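Local coordinates for tetratricopeptide TPR_2 repeat protein (Thermobaculum terrenum, PDB 5DJS) that joins tetratricopeptide repeats to a two-lobed GT-B fold of glycosyl transferase family 41 and holds a bound uridine-5'-diphosphate, at residues F180-I185 / D205-R210; V184-D189 / R212-R217. The protein carries 1 engineered substitution. All blocks are in the same frame, centred on the assembly; numbering follows the deposited sequence.

Contact 1: residues F180-I185 / D205-R210; sequences FLEPVI and DALTDR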
loop_
_atom_site.group_PDB
_atom_site.type_symbol
_atom_site.label_atom_id
_atom_site.label_comp_id
_atom_site.label_asym_id
_atom_site.label_seq_id
_atom_site.Cartn_x
_atom_site.Cartn_y
_atom_site.Cartn_z
ATOM N N PHE A 180 6.775 -9.013 1.802
ATOM C CA PHE A 180 6.068 -9.898 2.741
ATOM C C PHE A 180 5.611 -11.234 2.136
ATOM O O PHE A 180 5.359 -12.189 2.876
ATOM C CB PHE A 180 4.855 -9.191 3.331
ATOM C CG PHE A 180 5.197 -8.076 4.280
ATOM C CD1 PHE A 180 5.810 -8.348 5.497
ATOM C CD2 PHE A 180 4.871 -6.750 3.976
ATOM C CE1 PHE A 180 6.113 -7.326 6.381
ATOM C CE2 PHE A 180 5.177 -5.724 4.860
ATOM C CZ PHE A 180 5.792 -6.014 6.064
ATOM N N LEU A 181 5.478 -11.305 0.812
ATOM C CA LEU A 181 5.079 -12.552 0.163
ATOM C C LEU A 181 6.241 -13.534 0.072
ATOM O O LEU A 181 6.041 -14.730 0.267
ATOM C CB LEU A 181 4.502 -12.305 -1.235
ATOM C CG LEU A 181 3.948 -13.544 -1.952
ATOM C CD1 LEU A 181 2.744 -14.108 -1.210
ATOM C CD2 LEU A 181 3.590 -13.212 -3.390
ATOM N N GLU A 182 7.437 -13.036 -0.244
ATOM C CA GLU A 182 8.645 -13.885 -0.362
ATOM C C GLU A 182 8.826 -14.935 0.759
ATOM O O GLU A 182 8.970 -16.120 0.457
ATOM C CB GLU A 182 9.914 -13.026 -0.509
ATOM C CG GLU A 182 11.197 -13.844 -0.574
ATOM C CD GLU A 182 12.395 -13.064 -1.077
ATOM O OE1 GLU A 182 13.323 -13.714 -1.596
ATOM O OE2 GLU A 182 12.428 -11.820 -0.952
ATOM N N PRO A 183 8.826 -14.514 2.041
ATOM C CA PRO A 183 8.928 -15.524 3.097
ATOM C C PRO A 183 7.819 -16.570 3.042
ATOM O O PRO A 183 8.098 -17.770 3.198
ATOM C CB PRO A 183 8.818 -14.707 4.394
ATOM C CG PRO A 183 8.270 -13.382 3.993
ATOM C CD PRO A 183 8.767 -13.151 2.601
ATOM N N VAL A 184 6.586 -16.115 2.808
ATOM C CA VAL A 184 5.412 -16.998 2.762
ATOM C C VAL A 184 5.512 -18.039 1.640
ATOM O O VAL A 184 5.241 -19.217 1.859
ATOM C CB VAL A 184 4.096 -16.190 2.661
ATOM C CG1 VAL A 184 2.893 -17.080 2.362
ATOM C CG2 VAL A 184 3.857 -15.440 3.960
ATOM N N ILE A 185 5.898 -17.591 0.451
ATOM C CA ILE A 185 6.086 -18.477 -0.692
ATOM C C ILE A 185 7.189 -19.507 -0.434
ATOM O O ILE A 185 7.001 -20.685 -0.735
ATOM C CB ILE A 185 6.365 -17.665 -1.983
ATOM C CG1 ILE A 185 5.052 -17.145 -2.537
ATOM C CG2 ILE A 185 7.046 -18.505 -3.050
ATOM C CD1 ILE A 185 5.218 -16.257 -3.751
ATOM N N ASP A 205 11.880 -7.356 -11.629
ATOM C CA ASP A 205 13.192 -7.080 -11.021
ATOM C C ASP A 205 13.751 -8.316 -10.295
ATOM O O ASP A 205 13.156 -9.384 -10.347
ATOM C CB ASP A 205 13.094 -5.853 -10.089
ATOM C CG ASP A 205 12.114 -6.043 -8.921
ATOM O OD1 ASP A 205 11.860 -7.186 -8.485
ATOM O OD2 ASP A 205 11.608 -5.016 -8.419
ATOM N N ALA A 206 14.891 -8.171 -9.628
ATOM C CA ALA A 206 15.503 -9.272 -8.862
ATOM C C ALA A 206 14.540 -10.038 -7.931
ATOM O O ALA A 206 14.653 -11.258 -7.802
ATOM C CB ALA A 206 16.692 -8.751 -8.058
ATOM N N LEU A 207 13.612 -9.334 -7.280
ATOM C CA LEU A 207 12.667 -9.983 -6.359
ATOM C C LEU A 207 11.620 -10.841 -7.100
ATOM O O LEU A 207 11.229 -11.899 -6.603
ATOM C CB LEU A 207 11.982 -8.949 -5.456
ATOM C CG LEU A 207 10.956 -9.444 -4.427
ATOM C CD1 LEU A 207 11.406 -10.681 -3.675
ATOM C CD2 LEU A 207 10.655 -8.367 -3.400
ATOM N N THR A 208 11.180 -10.400 -8.282
ATOM C CA THR A 208 10.215 -11.182 -9.071
ATOM C C THR A 208 10.882 -12.477 -9.542
ATOM O O THR A 208 10.261 -13.538 -9.521
ATOM C CB THR A 208 9.607 -10.417 -10.285
ATOM O OG1 THR A 208 10.555 -10.324 -11.349
ATOM C CG2 THR A 208 9.178 -9.040 -9.903
ATOM N N ASP A 209 12.148 -12.375 -9.946
ATOM C CA ASP A 209 12.961 -13.545 -10.294
ATOM C C ASP A 209 13.017 -14.541 -9.135
ATOM O O ASP A 209 12.878 -15.755 -9.352
ATOM C CB ASP A 209 14.383 -13.147 -10.720
ATOM C CG ASP A 209 14.415 -12.303 -12.000
ATOM O OD1 ASP A 209 13.404 -12.238 -12.734
ATOM O OD2 ASP A 209 15.471 -11.696 -12.270
ATOM N N ARG A 210 13.192 -14.029 -7.918
ATOM C CA ARG A 210 13.152 -14.876 -6.717
ATOM C C ARG A 210 11.758 -15.480 -6.469
ATOM O O ARG A 210 11.641 -16.680 -6.197
ATOM C CB ARG A 210 13.667 -14.126 -5.472
ATOM C CG ARG A 210 15.186 -14.192 -5.308
ATOM C CD ARG A 210 15.691 -13.462 -4.066
ATOM N NE ARG A 210 16.002 -12.047 -4.333
ATOM C CZ ARG A 210 15.545 -10.986 -3.660
ATOM N NH1 ARG A 210 14.727 -11.097 -2.608
ATOM N NH2 ARG A 210 15.934 -9.775 -4.043
#
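Glu-182 on helix 176-187, the crossover helix of a beta-alpha-beta unit in the first parallel sheet of the GT-B fold, reaches over to Arg-210 and Leu-207 on helix 206-214. The backbones approach to 7.9 Å between Glu-182 CA and Arg-210 CA, and long polar side chains suit the bridging of this spacing. The glutamate chain is extended, while the arginine bends at its third torsion (chi3 -90°) to swing its guanidinium against the carboxylate. Arg-210 NH1 faces both carboxylate oxygens. It donates to Glu-182 OE1 over 3.1 Å in a nearly straight bond (166°) that uses the syn lone pair of the acceptor, and NH1 also lies 2.9 Å from Glu-182 OE2, completing the salt bridge. The two planar groups are almost coplanar, 26° apart, and OE1 lies in the guanidinium plane with OE2 near it, so the oxygens meet its edge. One face is occupied by the backbone of its own helix, with Leu-207 CA 4.0 Å above the plane. The buried leucine adds its CD1 methyl beside Glu-182 OE2, an aliphatic flank to an ion pair between exposed Arg-210 and partly exposed Glu-182. The helix carrying Leu-207 and Arg-210 starts at the N-cap Asp-205, whose OD1 accepts from Thr-208 N at 3.3 Å and weakly from Leu-207 N. Asp-205 OD2 is bonded to Cys-174 N, between strand 163-169 and helix 176-187. Glu-182 also touches Leu-211 farther along helix 206-214, which itself follows strand 193-199, the strand that the crossover helix leads into.

Contact 2: residues V184-D189 / R212-R217; sequences VIEAHD and RALSDR
Ile-185 and Leu-214 meet obliquely, branch against stem. The gamma methyl of the isoleucine comes up to the base of the leucine, with Ile-185 CG2 3.4 Å from Leu-214 CB. The first torsion of Ile-185 (chi1 -80°) puts CG2 anti to the backbone N and CG1 beside that N, which directs the two arms of this beta-branched residue differently: CG2 meets the leucine, while CD1, carried by CG1, approaches Ser-215 OG at 4.3 Å. The leucine's own branch turns to Glu-186, the neighbour of Ile-185, as Leu-214 CD2 lies 3.7 Å from Glu-186 CB. Glu-186 meets that methyl through CB and its backbone N; its chain runs on extended, and OE2 is bonded to Gln-501 NE2 on helix 479-521. With contacts made so near the stems, Glu-186 CA and Leu-214 CA are 5.8 Å apart. Ser-215, the first residue to leave helical geometry, is small and buried; its N lies 3.9 Å from Ile-185 CG2, and its side chain packs on Cys-197 of strand 193-199. Ile-185 rests on that same cysteine. The arrangement is that of an alpha/beta fold, in which apolar side chains near the ends of successive helices close over an outer strand of a parallel sheet.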
loop_
_atom_site.group_PDB
_atom_site.type_symbol
_atom_site.label_atom_id
_atom_site.label_comp_id
_atom_site.label_asym_id
_atom_site.label_seq_id
_atom_site.Cartn_x
_atom_site.Cartn_y
_atom_site.Cartn_z
ATOM N N VAL A 184 6.586 -16.115 2.808
ATOM C CA VAL A 184 5.412 -16.998 2.762
ATOM C C VAL A 184 5.512 -18.039 1.640
ATOM O O VAL A 184 5.241 -19.217 1.859
ATOM C CB VAL A 184 4.096 -16.190 2.661
ATOM C CG1 VAL A 184 2.893 -17.080 2.362
ATOM C CG2 VAL A 184 3.857 -15.440 3.960
ATOM N N ILE A 185 5.898 -17.591 0.451
ATOM C CA ILE A 185 6.086 -18.477 -0.692
ATOM C C ILE A 185 7.189 -19.507 -0.434
ATOM O O ILE A 185 7.001 -20.685 -0.735
ATOM C CB ILE A 185 6.365 -17.665 -1.983
ATOM C CG1 ILE A 185 5.052 -17.145 -2.537
ATOM C CG2 ILE A 185 7.046 -18.505 -3.050
ATOM C CD1 ILE A 185 5.218 -16.257 -3.751
ATOM N N GLU A 186 8.330 -19.066 0.100
ATOM C CA GLU A 186 9.441 -19.980 0.421
ATOM C C GLU A 186 9.033 -21.057 1.433
ATOM O O GLU A 186 9.297 -22.223 1.221
ATOM C CB GLU A 186 10.667 -19.219 0.953
ATOM C CG GLU A 186 11.895 -20.107 1.159
ATOM C CD GLU A 186 13.114 -19.361 1.665
ATOM O OE1 GLU A 186 14.211 -19.568 1.096
ATOM O OE2 GLU A 186 12.978 -18.582 2.637
ATOM N N ALA A 187 8.375 -20.659 2.511
ATOM C CA ALA A 187 8.086 -21.561 3.636
ATOM C C ALA A 187 6.799 -22.381 3.523
ATOM O O ALA A 187 6.496 -23.169 4.420
ATOM C CB ALA A 187 8.062 -20.760 4.939
ATOM N N HIS A 188 6.028 -22.199 2.453
ATOM C CA HIS A 188 4.784 -22.959 2.288
ATOM C C HIS A 188 5.067 -24.463 2.296
ATOM O O HIS A 188 5.921 -24.932 1.557
ATOM C CB HIS A 188 4.029 -22.566 0.995
ATOM C CG HIS A 188 2.868 -21.650 1.220
ATOM N ND1 HIS A 188 1.928 -21.869 2.203
ATOM C CD2 HIS A 188 2.482 -20.526 0.577
ATOM C CE1 HIS A 188 1.022 -20.910 2.169
ATOM N NE2 HIS A 188 1.337 -20.082 1.192
ATOM N N ASP A 189 4.346 -25.201 3.137
ATOM C CA ASP A 189 4.487 -26.655 3.219
ATOM C C ASP A 189 3.986 -27.322 1.923
ATOM O O ASP A 189 2.773 -27.379 1.674
ATOM C CB ASP A 189 3.709 -27.183 4.433
ATOM C CG ASP A 189 3.967 -28.660 4.713
ATOM O OD1 ASP A 189 4.843 -29.267 4.053
ATOM O OD2 ASP A 189 3.277 -29.216 5.600
ATOM N N ARG A 212 9.416 -15.994 -8.696
ATOM C CA ARG A 212 9.195 -16.959 -9.778
ATOM C C ARG A 212 9.877 -18.291 -9.483
ATOM O O ARG A 212 9.275 -19.354 -9.666
ATOM C CB ARG A 212 9.692 -16.400 -11.121
ATOM C CG ARG A 212 9.306 -17.240 -12.327
ATOM C CD ARG A 212 9.826 -16.692 -13.645
ATOM N NE ARG A 212 9.387 -15.319 -13.931
ATOM C CZ ARG A 212 10.119 -14.209 -13.780
ATOM N NH1 ARG A 212 11.366 -14.238 -13.314
ATOM N NH2 ARG A 212 9.586 -13.030 -14.097
ATOM N N ALA A 213 11.132 -18.220 -9.034
ATOM C CA ALA A 213 11.920 -19.412 -8.681
ATOM C C ALA A 213 11.328 -20.169 -7.487
ATOM O O ALA A 213 11.266 -21.398 -7.508
ATOM C CB ALA A 213 13.364 -19.027 -8.397
ATOM N N LEU A 214 10.893 -19.436 -6.460
ATOM C CA LEU A 214 10.263 -20.049 -5.274
ATOM C C LEU A 214 8.843 -20.594 -5.525
ATOM O O LEU A 214 8.391 -21.491 -4.813
ATOM C CB LEU A 214 10.225 -19.066 -4.105
ATOM C CG LEU A 214 11.441 -18.863 -3.196
ATOM C CD1 LEU A 214 12.783 -18.779 -3.922
ATOM C CD2 LEU A 214 11.203 -17.611 -2.355
ATOM N N SER A 215 8.137 -20.039 -6.508
ATOM C CA SER A 215 6.814 -20.551 -6.910
ATOM C C SER A 215 6.908 -21.909 -7.585
ATOM O O SER A 215 7.898 -22.201 -8.264
ATOM C CB SER A 215 6.108 -19.595 -7.890
ATOM O OG SER A 215 5.094 -18.839 -7.247
ATOM N N ASP A 216 5.857 -22.712 -7.422
ATOM C CA ASP A 216 5.715 -23.971 -8.166
ATOM C C ASP A 216 5.329 -23.714 -9.617
ATOM O O ASP A 216 5.896 -24.327 -10.521
ATOM C CB ASP A 216 4.688 -24.895 -7.515
ATOM C CG ASP A 216 5.108 -25.352 -6.139
ATOM O OD1 ASP A 216 6.225 -25.889 -5.988
ATOM O OD2 ASP A 216 4.322 -25.174 -5.193
ATOM N N ARG A 217 4.370 -22.810 -9.828
ATOM C CA ARG A 217 3.961 -22.353 -11.172
ATOM C C ARG A 217 3.886 -20.825 -11.190
ATOM O O ARG A 217 3.576 -20.226 -10.159
ATOM C CB ARG A 217 2.591 -22.930 -11.537
ATOM C CG ARG A 217 2.421 -24.427 -11.323
ATOM C CD ARG A 217 3.298 -25.288 -12.224
ATOM N NE ARG A 217 2.649 -26.574 -12.502
ATOM C CZ ARG A 217 1.909 -26.863 -13.576
ATOM N NH1 ARG A 217 1.720 -25.977 -14.560
ATOM N NH2 ARG A 217 1.354 -28.072 -13.677
#

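Contacts 1 and 2 join the same pair of helices, 176-187 and 206-214, at centres about 8 Å apart, and share Val-184 and Ile-185 in their first segments. Contact 1 is chiefly electrostatic and nearer the surface, pairing exposed Arg-210 with partly exposed Glu-182 beside buried Leu-207. It lies along the first half of helix 206-214, with the side chain of Leu-207 about 10 Å from the bound UDP. Contact 2, farther from the chain's centre, is apolar and centres on buried Ile-185 and Ser-215; the closest CA atoms come nearer there, which suits the shorter isoleucine and leucine. The two adjoin where Glu-182 O lies 3.9 Å from Leu-214 CD2.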